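Local coordinates for protein protocadherin-19 isoform 1 (Danio rerio, PDB 5CO1) that mediates calcium-dependent homophilic cell adhesion, robustly when complexed with an N-cadherin partner, and is essential for early neurulation in the anterior neural plate, at residues V122-S125 with E126-L130; L177-E180 with Q181-Y185. One frame throughout, in Å; residues are numbered along the deposited sequence.

How the contacts relate
Both contacts are local turns at the same end of one cadherin repeat, their centres about 10 Å apart, and both reach the sheet formed by strands 123-125, 200-210, 184-193 and 150-155. Contact 1 is a surface turn leaving edge strand 123-125, with no buried residue among those that touch; its bonds come from backbone groups and a serine hydroxyl. Contact 2 leads into strand 184-193 and is mixed: Leu177 and Tyr185 are buried, while the charged and amide residues between them are mostly exposed. Between the turns Glu126 and Glu180 bring carboxylates together (OE1 to OE1 3.0 Å), probably as part of one calcium site, while Asp178 packs on Glu126 with its carboxylate turned away.

Contact 1 (V122-S125 with E126-L130); sequences VEVS and ENAPL
Ser125 turns its hydroxyl onto the residue two places ahead: OG of Ser125 accepts a weak bond from Asn127 N at 3.0 Å, bent to 131° at the hydrogen, and also lies alongside Asn127 CB at 3.5 Å. The same serine's carbonyl O receives Ala128 N at 3.0 Å and 161°, closing a type I beta turn from Ser125 to Ala128; the ST turn formed by Ser125 OG and Asn127 N lies within it. The methyl of Ala128 points back at the strand end, with CB 3.4 Å from Ser125 O. A looser apolar contact runs beside the turn, CG2 of Val124 to CB of Ala128 at 4.3 Å. Glu126, at the second position of the turn, is the glutamate of the XEX calcium-binding motif of cadherin repeats; it probably binds calcium, as its counterpart Glu15 does in the preceding repeat. Its CG sits between the backbone N and the carbonyl carbon (chi1 75°), and the chain bends at chi2, carrying the carboxylate away from the strand. There OE1 accepts a hydrogen bond from Arg179 N. Strand 123-125 runs beside strand 200-210: Val124, and Glu126 just after the strand, form backbone hydrogen bonds with Thr210.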
loop_
_atom_site.group_PDB
_atom_site.type_symbol
_atom_site.label_atom_id
_atom_site.label_comp_id
_atom_site.label_asym_id
_atom_site.label_seq_id
_atom_site.Cartn_x
_atom_site.Cartn_y
_atom_site.Cartn_z
ATOM N N VAL A 122 19.791 17.631 13.895
ATOM C CA VAL A 122 19.608 18.408 12.665
ATOM C C VAL A 122 19.872 19.880 12.977
ATOM O O VAL A 122 19.038 20.536 13.603
ATOM C CB VAL A 122 18.157 18.302 12.157
ATOM C CG1 VAL A 122 17.865 19.377 11.125
ATOM C CG2 VAL A 122 17.900 16.925 11.587
ATOM N N GLU A 123 21.026 20.403 12.561
ATOM C CA GLU A 123 21.441 21.729 13.011
ATOM C C GLU A 123 21.595 22.741 11.884
ATOM O O GLU A 123 21.362 22.439 10.722
ATOM C CB GLU A 123 22.711 21.654 13.872
ATOM C CG GLU A 123 23.817 20.735 13.368
ATOM C CD GLU A 123 25.137 20.949 14.113
ATOM O OE1 GLU A 123 25.175 21.759 15.070
ATOM O OE2 GLU A 123 26.147 20.315 13.738
ATOM N N VAL A 124 21.936 23.970 12.246
ATOM C CA VAL A 124 22.117 25.022 11.256
ATOM C C VAL A 124 23.028 26.143 11.837
ATOM O O VAL A 124 23.534 26.028 12.965
ATOM C CB VAL A 124 20.719 25.480 10.768
ATOM C CG1 VAL A 124 19.852 25.880 11.945
ATOM C CG2 VAL A 124 20.798 26.579 9.723
ATOM N N SER A 125 23.420 27.100 11.006
ATOM C CA SER A 125 24.086 28.293 11.516
ATOM C C SER A 125 23.153 29.477 11.367
ATOM O O SER A 125 22.530 29.651 10.304
ATOM C CB SER A 125 25.389 28.571 10.761
ATOM O OG SER A 125 25.319 29.813 10.074
ATOM N N GLU A 126 23.137 30.339 12.388
ATOM C CA GLU A 126 22.228 31.476 12.408
ATOM C C GLU A 126 22.531 32.448 11.266
ATOM O O GLU A 126 21.658 33.213 10.840
ATOM C CB GLU A 126 22.279 32.188 13.756
ATOM C CG GLU A 126 23.525 33.030 13.989
ATOM C CD GLU A 126 23.246 34.269 14.820
ATOM O OE1 GLU A 126 23.165 34.153 16.064
ATOM O OE2 GLU A 126 23.073 35.354 14.220
ATOM N N ASN A 127 23.743 32.342 10.720
ATOM C CA ASN A 127 24.184 33.203 9.623
ATOM C C ASN A 127 23.676 32.760 8.242
ATOM O O ASN A 127 23.954 33.429 7.246
ATOM C CB ASN A 127 25.724 33.308 9.613
ATOM C CG ASN A 127 26.276 33.980 10.870
ATOM O OD1 ASN A 127 26.054 35.174 11.092
ATOM N ND2 ASN A 127 26.946 33.202 11.728
ATOM N N ALA A 128 22.925 31.658 8.169
ATOM C CA ALA A 128 22.408 31.187 6.885
ATOM C C ALA A 128 21.303 32.118 6.385
ATOM O O ALA A 128 20.464 32.556 7.166
ATOM C CB ALA A 128 21.888 29.771 7.014
ATOM N N PRO A 129 21.309 32.434 5.079
ATOM C CA PRO A 129 20.389 33.449 4.537
ATOM C C PRO A 129 18.953 32.937 4.297
ATOM O O PRO A 129 18.682 31.743 4.442
ATOM C CB PRO A 129 21.050 33.820 3.198
ATOM C CG PRO A 129 21.726 32.553 2.762
ATOM C CD PRO A 129 22.167 31.843 4.026
ATOM N N LEU A 130 18.098 33.819 3.787
ATOM C CA LEU A 130 16.738 33.462 3.380
ATOM C C LEU A 130 16.668 32.520 2.155
ATOM O O LEU A 130 16.628 32.972 1.000
ATOM C CB LEU A 130 15.922 34.731 3.107
ATOM C CG LEU A 130 15.340 35.414 4.350
ATOM C CD1 LEU A 130 16.428 35.973 5.263
ATOM C CD2 LEU A 130 14.354 36.500 3.938
#

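Contact 2 (L177-E180 with Q181-Y185); sequences LDRE and QRDMY
Asp178 and Gln181 lie side by side and point the same way, with the carboxylate and amide planes 16° apart. The touching is done by the aliphatic part of the glutamine: its CG is 3.4 Å from Asp178 OD2, and its CB 3.5 Å from Asp178 OD1. Asp178, Arg179 and Glu180 form the DRE motif of cadherin repeats; Asp178 and Glu180 probably bind calcium, as Asp71 and Glu73 do in the preceding repeat. The backbone turns back after Asp178, and Arg182 N gives a weak but nearly straight bond to Asp178 O at 3.3 Å. Across this turn Arg179 and Asp183 run alongside each other. Arg179, whose chi1 of -161° sets CG opposite N, brings CG to 4.2 Å from Asp183 OD1, but its NE stays 5.2 Å from that oxygen, opposite charges that are near but not in contact, at most a weak attraction. On the buried flank, CD2 of Leu177 lies 4.0 Å from CE1 of Tyr185, the two side chains crossing at a slant, and the tyrosine ring meets Phe160 edge-to-face. Tyr185 pairs through its backbone with Val207, Asp183 with Val209, both on strand 200-210. Arg179 NH2 makes a long, weak ion pair with Asp211 OD2.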
loop_
_atom_site.group_PDB
_atom_site.type_symbol
_atom_site.label_atom_id
_atom_site.label_comp_id
_atom_site.label_asym_id
_atom_site.label_seq_id
_atom_site.Cartn_x
_atom_site.Cartn_y
_atom_site.Cartn_z
ATOM N N LEU A 177 17.337 34.380 11.830
ATOM C CA LEU A 177 17.651 33.575 13.005
ATOM C C LEU A 177 18.772 34.233 13.781
ATOM O O LEU A 177 19.632 34.874 13.186
ATOM C CB LEU A 177 18.120 32.195 12.564
ATOM C CG LEU A 177 17.065 31.363 11.837
ATOM C CD1 LEU A 177 17.664 30.524 10.721
ATOM C CD2 LEU A 177 16.368 30.483 12.854
ATOM N N ASP A 178 18.791 34.035 15.097
ATOM C CA ASP A 178 20.026 34.190 15.886
ATOM C C ASP A 178 19.995 33.336 17.147
ATOM O O ASP A 178 19.089 33.477 17.970
ATOM C CB ASP A 178 20.291 35.663 16.257
ATOM C CG ASP A 178 19.058 36.373 16.791
ATOM O OD1 ASP A 178 17.934 35.889 16.556
ATOM O OD2 ASP A 178 19.212 37.423 17.442
ATOM N N ARG A 179 21.047 32.541 17.349
ATOM C CA ARG A 179 21.093 31.567 18.451
ATOM C C ARG A 179 20.722 32.184 19.812
ATOM O O ARG A 179 20.368 31.455 20.740
ATOM C CB ARG A 179 22.475 30.882 18.530
ATOM C CG ARG A 179 22.464 29.567 19.307
ATOM C CD ARG A 179 23.844 28.936 19.425
ATOM N NE ARG A 179 24.614 29.497 20.535
ATOM C CZ ARG A 179 25.943 29.515 20.605
ATOM N NH1 ARG A 179 26.541 30.079 21.648
ATOM N NH2 ARG A 179 26.683 28.973 19.642
ATOM N N GLU A 180 20.763 33.516 19.912
ATOM C CA GLU A 180 20.571 34.209 21.190
ATOM C C GLU A 180 19.074 34.314 21.517
ATOM O O GLU A 180 18.644 33.956 22.621
ATOM C CB GLU A 180 21.217 35.614 21.191
ATOM C CG GLU A 180 22.221 35.920 20.076
ATOM C CD GLU A 180 23.406 34.967 20.032
ATOM O OE1 GLU A 180 23.834 34.600 18.912
ATOM O OE2 GLU A 180 23.925 34.608 21.111
ATOM N N GLN A 181 18.284 34.778 20.547
ATOM C CA GLN A 181 16.826 34.882 20.708
ATOM C C GLN A 181 16.176 33.498 20.811
ATOM O O GLN A 181 15.395 33.231 21.722
ATOM C CB GLN A 181 16.202 35.666 19.540
ATOM C CG GLN A 181 16.526 37.162 19.516
ATOM C CD GLN A 181 15.538 38.010 20.316
ATOM O OE1 GLN A 181 14.325 37.952 20.101
ATOM N NE2 GLN A 181 16.062 38.835 21.214
ATOM N N ARG A 182 16.511 32.618 19.872
ATOM C CA ARG A 182 15.944 31.274 19.842
ATOM C C ARG A 182 16.996 30.222 19.475
ATOM O O ARG A 182 17.574 30.240 18.376
ATOM C CB ARG A 182 14.762 31.217 18.863
ATOM C CG ARG A 182 13.459 31.796 19.404
ATOM C CD ARG A 182 12.712 30.794 20.278
ATOM N NE ARG A 182 11.783 29.962 19.506
ATOM C CZ ARG A 182 11.416 28.724 19.836
ATOM N NH1 ARG A 182 10.574 28.056 19.059
ATOM N NH2 ARG A 182 11.892 28.142 20.929
ATOM N N ASP A 183 17.133 29.242 20.362
ATOM C CA ASP A 183 18.224 28.274 20.311
ATOM C C ASP A 183 17.797 26.950 19.647
ATOM O O ASP A 183 18.347 26.551 18.609
ATOM C CB ASP A 183 18.695 28.028 21.747
ATOM C CG ASP A 183 19.428 26.718 21.916
ATOM O OD1 ASP A 183 20.399 26.465 21.163
ATOM O OD2 ASP A 183 19.073 25.979 22.863
ATOM N N MET A 184 16.873 26.252 20.313
ATOM C CA MET A 184 16.206 25.051 19.797
ATOM C C MET A 184 14.928 25.464 19.074
ATOM O O MET A 184 14.341 26.503 19.369
ATOM C CB MET A 184 15.841 24.112 20.961
ATOM C CG MET A 184 15.857 22.624 20.630
ATOM S SD MET A 184 17.492 21.964 20.205
ATOM C CE MET A 184 17.315 20.223 20.599
ATOM N N TYR A 185 14.476 24.628 18.151
ATOM C CA TYR A 185 13.081 24.653 17.720
ATOM C C TYR A 185 12.436 23.268 17.778
ATOM O O TYR A 185 13.114 22.241 17.640
ATOM C CB TYR A 185 12.990 25.202 16.308
ATOM C CG TYR A 185 13.222 26.684 16.220
ATOM C CD1 TYR A 185 14.493 27.199 16.054
ATOM C CD2 TYR A 185 12.156 27.572 16.252
ATOM C CE1 TYR A 185 14.701 28.566 15.926
ATOM C CE2 TYR A 185 12.350 28.937 16.123
ATOM C CZ TYR A 185 13.626 29.433 15.961
ATOM O OH TYR A 185 13.818 30.791 15.857
#